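PDB 1J6O: TatD-related deoxyribonuclease from Thermotoga maritima, which probably acts as a metal-dependent DNA nuclease that hydrolyses ester bonds. Local coordinates for residues Asn30-Ser35 against Arg227-Tyr232; Lys56-Ser61 against Glu96-Ile101; Glu154-Lys159 against Ile177-Leu182. All coordinates share one frame; numbering follows the deposited sequence.

Contact 1. Residues Asn30-Ser35 against Arg227-Tyr232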
loop_
_atom_site.group_PDB
_atom_site.type_symbol
_atom_site.label_atom_id
_atom_site.label_comp_id
_atom_site.label_asym_id
_atom_site.label_seq_id
_atom_site.Cartn_x
_atom_site.Cartn_y
_atom_site.Cartn_z
ATOM N N ASN A 30 11.445 -12.107 -12.962
ATOM C CA ASN A 30 10.942 -12.072 -14.343
ATOM C C ASN A 30 9.736 -12.982 -14.529
ATOM O O ASN A 30 8.742 -12.588 -15.144
ATOM C CB ASN A 30 12.009 -12.523 -15.348
ATOM C CG ASN A 30 13.210 -11.611 -15.370
ATOM O OD1 ASN A 30 13.196 -10.536 -14.775
ATOM N ND2 ASN A 30 14.271 -12.037 -16.072
ATOM N N ALA A 31 9.820 -14.199 -13.999
ATOM C CA ALA A 31 8.727 -15.164 -14.115
ATOM C C ALA A 31 7.471 -14.710 -13.366
ATOM O O ALA A 31 6.329 -14.871 -13.844
ATOM C CB ALA A 31 9.185 -16.530 -13.587
ATOM N N VAL A 32 7.690 -14.139 -12.190
ATOM C CA VAL A 32 6.584 -13.664 -11.366
ATOM C C VAL A 32 5.851 -12.542 -12.083
ATOM O O VAL A 32 4.619 -12.543 -12.184
ATOM C CB VAL A 32 7.124 -13.202 -9.973
ATOM C CG1 VAL A 32 6.042 -12.426 -9.159
ATOM C CG2 VAL A 32 7.539 -14.445 -9.176
ATOM N N ILE A 33 6.608 -11.613 -12.637
ATOM C CA ILE A 33 6.012 -10.490 -13.334
ATOM C C ILE A 33 5.376 -10.905 -14.660
ATOM O O ILE A 33 4.250 -10.515 -14.985
ATOM C CB ILE A 33 7.075 -9.388 -13.544
ATOM C CG1 ILE A 33 7.437 -8.769 -12.183
ATOM C CG2 ILE A 33 6.556 -8.289 -14.437
ATOM C CD1 ILE A 33 8.721 -7.950 -12.242
ATOM N N SER A 34 6.075 -11.717 -15.425
ATOM C CA SER A 34 5.492 -12.126 -16.690
ATOM C C SER A 34 4.245 -12.982 -16.495
ATOM O O SER A 34 3.462 -13.165 -17.440
ATOM C CB SER A 34 6.532 -12.854 -17.555
ATOM O OG SER A 34 6.842 -14.117 -16.997
ATOM N N SER A 35 4.008 -13.515 -15.301
ATOM C CA SER A 35 2.809 -14.323 -15.157
ATOM C C SER A 35 1.623 -13.557 -14.567
ATOM O O SER A 35 0.600 -14.149 -14.242
ATOM C CB SER A 35 3.105 -15.577 -14.332
ATOM O OG SER A 35 3.569 -15.234 -13.041
ATOM N N ARG A 227 7.359 -17.293 0.991
ATOM C CA ARG A 227 7.506 -15.934 0.466
ATOM C C ARG A 227 6.142 -15.585 -0.105
ATOM O O ARG A 227 5.530 -16.403 -0.768
ATOM C CB ARG A 227 8.512 -15.918 -0.683
ATOM C CG ARG A 227 8.682 -14.560 -1.328
ATOM C CD ARG A 227 9.516 -14.710 -2.571
ATOM N NE ARG A 227 8.731 -15.353 -3.624
ATOM C CZ ARG A 227 9.207 -15.649 -4.825
ATOM N NH1 ARG A 227 10.475 -15.359 -5.098
ATOM N NH2 ARG A 227 8.417 -16.222 -5.745
ATOM N N ASN A 228 5.665 -14.369 0.129
ATOM C CA ASN A 228 4.353 -13.977 -0.405
ATOM C C ASN A 228 4.595 -13.381 -1.799
ATOM O O ASN A 228 5.701 -12.941 -2.095
ATOM C CB ASN A 228 3.760 -12.922 0.522
ATOM C CG ASN A 228 2.275 -12.663 0.275
ATOM O OD1 ASN A 228 1.621 -13.387 -0.460
ATOM N ND2 ASN A 228 1.747 -11.621 0.917
ATOM N N GLU A 229 3.586 -13.431 -2.665
ATOM C CA GLU A 229 3.693 -12.877 -4.015
ATOM C C GLU A 229 2.287 -12.532 -4.488
ATOM O O GLU A 229 1.296 -13.066 -3.940
ATOM C CB GLU A 229 4.399 -13.837 -4.968
ATOM C CG GLU A 229 3.725 -15.163 -5.152
ATOM C CD GLU A 229 4.489 -16.008 -6.130
ATOM O OE1 GLU A 229 4.299 -15.791 -7.347
ATOM O OE2 GLU A 229 5.298 -16.857 -5.676
ATOM N N PRO A 230 2.170 -11.668 -5.522
ATOM C CA PRO A 230 0.883 -11.230 -6.066
ATOM C C PRO A 230 -0.176 -12.261 -6.378
ATOM O O PRO A 230 -1.336 -12.035 -6.059
ATOM C CB PRO A 230 1.276 -10.422 -7.300
ATOM C CG PRO A 230 2.567 -9.789 -6.846
ATOM C CD PRO A 230 3.270 -11.000 -6.238
ATOM N N LYS A 231 0.192 -13.386 -6.986
ATOM C CA LYS A 231 -0.839 -14.376 -7.297
ATOM C C LYS A 231 -1.546 -14.963 -6.075
ATOM O O LYS A 231 -2.608 -15.572 -6.217
ATOM C CB LYS A 231 -0.259 -15.508 -8.136
ATOM C CG LYS A 231 0.645 -16.432 -7.366
ATOM C CD LYS A 231 1.193 -17.519 -8.272
ATOM C CE LYS A 231 2.112 -18.432 -7.489
ATOM N NZ LYS A 231 2.760 -19.435 -8.383
ATOM N N TYR A 232 -0.977 -14.799 -4.882
ATOM C CA TYR A 232 -1.624 -15.340 -3.697
ATOM C C TYR A 232 -2.721 -14.413 -3.244
ATOM O O TYR A 232 -3.384 -14.678 -2.253
ATOM C CB TYR A 232 -0.652 -15.525 -2.537
ATOM C CG TYR A 232 0.419 -16.568 -2.771
ATOM C CD1 TYR A 232 0.232 -17.602 -3.701
ATOM C CD2 TYR A 232 1.603 -16.535 -2.049
ATOM C CE1 TYR A 232 1.217 -18.572 -3.892
ATOM C CE2 TYR A 232 2.587 -17.491 -2.232
ATOM C CZ TYR A 232 2.390 -18.507 -3.149
ATOM O OH TYR A 232 3.359 -19.468 -3.316
#
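Arg227 holds Glu229 through NH2, which lies 3.2 Å from Glu229 OE2 in a salt bridge and also rests against the methyl CG2 of Val32. The fold is a TIM barrel: Val32 belongs to helix 29-34, which follows the first strand, and Arg227 and Glu229 lie in the loop leading out of the last strand, 209-211. The bridge is fairly straight, with an N-H...OE2 angle of 163°, and OE2 sits nearly in the guanidinium plane; the arginine, in turn, meets OE2 from well above the carboxylate plane. At the other end of the guanidinium, NH1 forms a salt bridge with Asp28 and a hydrogen bond to Gln24 O, so the flat group is fixed on two flanks and probably turns little. Val32 supplies the apolar side of the contact. With CG1 anti to the backbone N (chi1 169°), Val32 CG2 is left to reach both polar groups, 4.0 Å from Glu229 OE1. Within the loop, Glu229 CG lies over one face of the Tyr232 ring, offset toward the rim. The side chain of Pro230 is about 9 Å from that of His19, a predicted metal ligand, and Pro230 CD is 4.3 Å from Val32 CG1.

Contact 2. Residues Lys56-Ser61 against Glu96-Ile101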
loop_
_atom_site.group_PDB
_atom_site.type_symbol
_atom_site.label_atom_id
_atom_site.label_comp_id
_atom_site.label_asym_id
_atom_site.label_seq_id
_atom_site.Cartn_x
_atom_site.Cartn_y
_atom_site.Cartn_z
ATOM N N LYS A 56 15.427 1.579 -6.995
ATOM C CA LYS A 56 15.341 0.205 -7.540
ATOM C C LYS A 56 13.903 -0.112 -7.931
ATOM O O LYS A 56 13.662 -0.782 -8.938
ATOM C CB LYS A 56 15.815 -0.818 -6.524
ATOM C CG LYS A 56 17.316 -0.735 -6.254
ATOM C CD LYS A 56 17.740 -1.668 -5.124
ATOM C CE LYS A 56 18.302 -2.980 -5.638
ATOM N NZ LYS A 56 17.333 -3.755 -6.462
ATOM N N SER A 57 12.960 0.353 -7.114
ATOM C CA SER A 57 11.539 0.132 -7.381
ATOM C C SER A 57 11.195 0.847 -8.693
ATOM O O SER A 57 10.545 0.285 -9.574
ATOM C CB SER A 57 10.687 0.697 -6.231
ATOM O OG SER A 57 9.295 0.535 -6.480
ATOM N N LEU A 58 11.633 2.094 -8.835
ATOM C CA LEU A 58 11.325 2.814 -10.071
ATOM C C LEU A 58 11.919 2.136 -11.296
ATOM O O LEU A 58 11.261 2.001 -12.336
ATOM C CB LEU A 58 11.833 4.257 -9.992
ATOM C CG LEU A 58 11.633 5.154 -11.229
ATOM C CD1 LEU A 58 10.154 5.182 -11.660
ATOM C CD2 LEU A 58 12.143 6.545 -10.900
ATOM N N ASP A 59 13.157 1.707 -11.180
ATOM C CA ASP A 59 13.806 1.050 -12.298
ATOM C C ASP A 59 13.072 -0.204 -12.686
ATOM O O ASP A 59 12.917 -0.502 -13.874
ATOM C CB ASP A 59 15.269 0.760 -11.980
ATOM C CG ASP A 59 16.126 2.011 -12.099
ATOM O OD1 ASP A 59 15.588 3.025 -12.582
ATOM O OD2 ASP A 59 17.314 1.988 -11.723
ATOM N N LEU A 60 12.579 -0.933 -11.694
ATOM C CA LEU A 60 11.856 -2.161 -12.017
ATOM C C LEU A 60 10.499 -1.853 -12.664
ATOM O O LEU A 60 10.097 -2.532 -13.614
ATOM C CB LEU A 60 11.635 -2.975 -10.755
ATOM C CG LEU A 60 10.843 -4.279 -10.895
ATOM C CD1 LEU A 60 11.545 -5.213 -11.892
ATOM C CD2 LEU A 60 10.740 -4.924 -9.507
ATOM N N SER A 61 9.796 -0.840 -12.162
ATOM C CA SER A 61 8.486 -0.485 -12.715
ATOM C C SER A 61 8.620 -0.115 -14.173
ATOM O O SER A 61 7.715 -0.359 -14.969
ATOM C CB SER A 61 7.852 0.685 -11.959
ATOM O OG SER A 61 8.498 1.889 -12.291
ATOM N N GLU A 96 6.661 9.354 -15.071
ATOM C CA GLU A 96 5.224 9.053 -15.099
ATOM C C GLU A 96 4.844 7.736 -14.413
ATOM O O GLU A 96 3.685 7.530 -14.056
ATOM C CB GLU A 96 4.704 9.021 -16.539
ATOM C CG GLU A 96 5.456 8.061 -17.445
ATOM N N LYS A 97 5.817 6.854 -14.234
ATOM C CA LYS A 97 5.549 5.570 -13.591
ATOM C C LYS A 97 5.285 5.741 -12.090
ATOM O O LYS A 97 4.751 4.827 -11.452
ATOM C CB LYS A 97 6.738 4.632 -13.806
ATOM C CG LYS A 97 6.743 3.936 -15.147
ATOM C CD LYS A 97 5.660 2.871 -15.158
ATOM C CE LYS A 97 5.901 1.872 -16.280
ATOM N NZ LYS A 97 5.141 0.637 -16.035
ATOM N N VAL A 98 5.677 6.892 -11.529
ATOM C CA VAL A 98 5.461 7.152 -10.088
ATOM C C VAL A 98 4.026 7.647 -9.896
ATOM O O VAL A 98 3.637 8.728 -10.394
ATOM C CB VAL A 98 6.463 8.169 -9.550
ATOM C CG1 VAL A 98 6.120 8.523 -8.098
ATOM C CG2 VAL A 98 7.866 7.568 -9.603
ATOM N N VAL A 99 3.246 6.869 -9.148
ATOM C CA VAL A 99 1.848 7.205 -8.913
ATOM C C VAL A 99 1.486 7.503 -7.472
ATOM O O VAL A 99 0.324 7.746 -7.148
ATOM C CB VAL A 99 0.951 6.024 -9.394
ATOM C CG1 VAL A 99 1.173 5.762 -10.893
ATOM C CG2 VAL A 99 1.336 4.739 -8.635
ATOM N N ALA A 100 2.480 7.505 -6.593
ATOM C CA ALA A 100 2.180 7.766 -5.208
ATOM C C ALA A 100 3.461 8.044 -4.456
ATOM O O ALA A 100 4.545 7.832 -4.986
ATOM C CB ALA A 100 1.493 6.521 -4.582
ATOM N N ILE A 101 3.296 8.560 -3.246
ATOM C CA ILE A 101 4.396 8.879 -2.348
ATOM C C ILE A 101 4.189 7.939 -1.163
ATOM O O ILE A 101 3.104 7.908 -0.552
ATOM C CB ILE A 101 4.367 10.360 -1.823
ATOM C CG1 ILE A 101 4.663 11.343 -2.958
ATOM C CG2 ILE A 101 5.463 10.540 -0.723
ATOM C CD1 ILE A 101 6.037 11.185 -3.594
#
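The last turns of helix 51-61 run past the start of strand 98-107, with Leu58 CA 7.3 Å from Val98 CA and Ser61 CA 6.8 Å from Lys97 CA. Lys97 bends at chi2 (-73°) and lays its chain along Ser61, CB standing 3.6 Å from Ser61 OG, until NZ gives a hydrogen bond of 3.0 Å to Ser61 O. The ammonium approaches from above the carbonyl plane, at a C=O...N angle of 144°. NZ also bonds to Ser64 O and Ile67 O, and Lys97 makes a cation-pi contact with Phe68; a positive charge here probably suits the carbonyl-rich end of the helix. Ser61 OG turns back to bond Leu58 O at 2.8 Å. Beside this polar patch, Leu58 CD1 packs on Val98 CG2 at 3.9 Å, the two side chains crossing at about a right angle, and touches Lys97 CB as well. A methionine in place of Lys97 would probably leave the carbonyls of Ser61, Ser64 and Ile67 without their shared donor. In the TIM barrel, strand 67-71 lies next to strand 98-107, pairing through Cys69 with Lys97 and Val99; Ser57 and Ser61 rest on it from the helix, whose Leu60 leans on helix 29-34.

Contact 3. Residues Glu154-Lys159 against Ile177-Leu182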
loop_
_atom_site.group_PDB
_atom_site.type_symbol
_atom_site.label_atom_id
_atom_site.label_comp_id
_atom_site.label_asym_id
_atom_site.label_seq_id
_atom_site.Cartn_x
_atom_site.Cartn_y
_atom_site.Cartn_z
ATOM N N GLU A 154 -2.869 18.774 7.949
ATOM C CA GLU A 154 -2.595 19.546 6.761
ATOM C C GLU A 154 -3.339 19.322 5.462
ATOM O O GLU A 154 -4.332 18.600 5.398
ATOM C CB GLU A 154 -1.094 19.614 6.490
ATOM C CG GLU A 154 -0.262 18.381 6.701
ATOM C CD GLU A 154 1.200 18.787 6.803
ATOM O OE1 GLU A 154 1.616 19.650 6.001
ATOM O OE2 GLU A 154 1.925 18.267 7.674
ATOM N N SER A 155 -2.855 20.025 4.446
ATOM C CA SER A 155 -3.390 20.002 3.095
ATOM C C SER A 155 -3.052 18.708 2.350
ATOM O O SER A 155 -1.978 18.585 1.755
ATOM C CB SER A 155 -2.836 21.204 2.326
ATOM O OG SER A 155 -3.424 21.321 1.041
ATOM N N LEU A 156 -3.981 17.760 2.376
ATOM C CA LEU A 156 -3.787 16.478 1.707
ATOM C C LEU A 156 -4.092 16.503 0.216
ATOM O O LEU A 156 -4.858 17.337 -0.263
ATOM C CB LEU A 156 -4.677 15.432 2.351
ATOM C CG LEU A 156 -4.423 15.231 3.832
ATOM C CD1 LEU A 156 -5.444 14.267 4.382
ATOM C CD2 LEU A 156 -3.020 14.712 4.035
ATOM N N PRO A 157 -3.503 15.564 -0.541
ATOM C CA PRO A 157 -3.745 15.504 -1.986
ATOM C C PRO A 157 -5.218 15.163 -2.202
ATOM O O PRO A 157 -5.835 14.540 -1.329
ATOM C CB PRO A 157 -2.848 14.358 -2.451
ATOM C CG PRO A 157 -1.852 14.181 -1.351
ATOM C CD PRO A 157 -2.619 14.469 -0.103
ATOM N N GLU A 158 -5.757 15.560 -3.357
ATOM C CA GLU A 158 -7.158 15.313 -3.731
ATOM C C GLU A 158 -7.509 13.871 -3.395
ATOM O O GLU A 158 -8.450 13.603 -2.642
ATOM C CB GLU A 158 -7.354 15.554 -5.233
ATOM C CG GLU A 158 -7.206 17.017 -5.654
ATOM C CD GLU A 158 -7.046 17.191 -7.162
ATOM O OE1 GLU A 158 -6.882 16.177 -7.877
ATOM O OE2 GLU A 158 -7.072 18.348 -7.635
ATOM N N LYS A 159 -6.760 12.944 -3.980
ATOM C CA LYS A 159 -6.964 11.515 -3.741
ATOM C C LYS A 159 -6.028 11.298 -2.552
ATOM O O LYS A 159 -4.822 11.202 -2.734
ATOM C CB LYS A 159 -6.450 10.691 -4.928
ATOM C CG LYS A 159 -7.138 10.950 -6.259
ATOM C CD LYS A 159 -8.148 9.850 -6.559
ATOM C CE LYS A 159 -8.879 10.104 -7.870
ATOM N NZ LYS A 159 -7.922 10.262 -8.994
ATOM N N ILE A 177 -11.411 6.536 6.975
ATOM C CA ILE A 177 -12.262 6.523 5.789
ATOM C C ILE A 177 -12.894 7.917 5.680
ATOM O O ILE A 177 -12.972 8.504 4.591
ATOM C CB ILE A 177 -13.357 5.470 5.920
ATOM C CG1 ILE A 177 -12.745 4.085 5.692
ATOM C CG2 ILE A 177 -14.514 5.768 4.954
ATOM C CD1 ILE A 177 -13.727 2.992 5.865
ATOM N N ASP A 178 -13.316 8.472 6.814
ATOM C CA ASP A 178 -13.923 9.792 6.772
ATOM C C ASP A 178 -12.956 10.865 6.322
ATOM O O ASP A 178 -13.375 11.870 5.776
ATOM C CB ASP A 178 -14.532 10.167 8.123
ATOM C CG ASP A 178 -15.818 9.424 8.397
ATOM O OD1 ASP A 178 -16.438 8.930 7.417
ATOM O OD2 ASP A 178 -16.213 9.341 9.585
ATOM N N LEU A 179 -11.659 10.649 6.537
ATOM C CA LEU A 179 -10.652 11.630 6.127
ATOM C C LEU A 179 -10.439 11.504 4.619
ATOM O O LEU A 179 -9.836 12.384 3.988
ATOM C CB LEU A 179 -9.328 11.374 6.871
ATOM C CG LEU A 179 -8.205 12.413 6.856
ATOM C CD1 LEU A 179 -8.747 13.778 7.234
ATOM C CD2 LEU A 179 -7.118 11.991 7.859
ATOM N N GLY A 180 -10.931 10.408 4.043
ATOM C CA GLY A 180 -10.778 10.214 2.608
ATOM C C GLY A 180 -9.827 9.108 2.146
ATOM O O GLY A 180 -9.551 8.974 0.955
ATOM N N PHE A 181 -9.321 8.323 3.083
ATOM C CA PHE A 181 -8.409 7.237 2.732
ATOM C C PHE A 181 -9.156 5.960 2.547
ATOM O O PHE A 181 -10.282 5.843 3.007
ATOM C CB PHE A 181 -7.421 6.997 3.865
ATOM C CG PHE A 181 -6.340 7.991 3.925
ATOM C CD1 PHE A 181 -6.503 9.173 4.645
ATOM C CD2 PHE A 181 -5.162 7.782 3.234
ATOM C CE1 PHE A 181 -5.485 10.135 4.663
ATOM C CE2 PHE A 181 -4.154 8.722 3.249
ATOM C CZ PHE A 181 -4.310 9.908 3.961
ATOM N N LEU A 182 -8.532 5.021 1.832
ATOM C CA LEU A 182 -9.111 3.709 1.608
ATOM C C LEU A 182 -8.191 2.850 2.501
ATOM O O LEU A 182 -7.110 3.306 2.906
ATOM C CB LEU A 182 -9.032 3.281 0.145
ATOM C CG LEU A 182 -10.429 3.449 -0.486
ATOM C CD1 LEU A 182 -10.802 4.914 -0.505
ATOM C CD2 LEU A 182 -10.457 2.845 -1.875
HETATM O O HOH W 1 -9.465 10.840 -1.386
#
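Leu156 buries the most surface here, resting its methyl CD1 against both Leu179 and Phe181, which lie side by side. These residues join two neighbouring beta-alpha units of the TIM barrel: Leu156 lies in the loop from helix 144-153 to strand 161-163, whereas Leu179 and Phe181 flank the turn from helix 170-179 into strand 181-185. Leu156 CD1 stands 4.1 Å from Leu179 CG and equally far from Phe181 CE1, and Leu156 crosses both side chains at about a right angle. It meets the phenylalanine ring obliquely, nearest to CE1. Leu179 has its CG anti to the backbone N (chi1 -167°), which brings the branched end of the side chain back toward the loop although its CB does not point there. Leu151 of helix 144-153 touches all three residues, and Ile126 of helix 115-132 adds to the packing round Leu156. The side chain of Phe181 lies about 9 Å from that of His164, a predicted metal ligand.

Between Leu179 and Phe181 the chain reverses at Gly180 in a Schellman motif. Its phi of 110° would press a beta carbon against the carbonyl oxygen of Leu179, and Gly180 N bonds to Ile177 O at 2.8 Å, closing the helix. Arg160 lies beside the turn and makes weak hydrogen bonds to both Leu179 O and Pro157 O. No direct hydrogen bond joins the two segments; instead a water bridges them, donating to Gly180 O at 3.0 Å and to Glu158 O at 3.2 Å.

Overall arrangement
From the N terminus, the chain opens contact 1 at helix 29-34 and closes it only at residues 227-232, after the eighth strand; the resulting loop of 191 residues encloses both other contacts. Contact 2 opens on helix 51-61 and closes at the fourth strand, and contact 3 then opens and closes farther on, so these two follow in series and none cross. Contact 1 ties the helix after the first strand to the loop after the eighth; contact 2 joins the helix after the second strand to the start of the fourth, and contact 3 the approaches to the sixth and seventh. Contacts 1 and 2 touch through Ile33 CD1 and Leu60 CD1, 3.9 Å apart. Contacts 1 and 3 lie on opposite sides of the chain's centre.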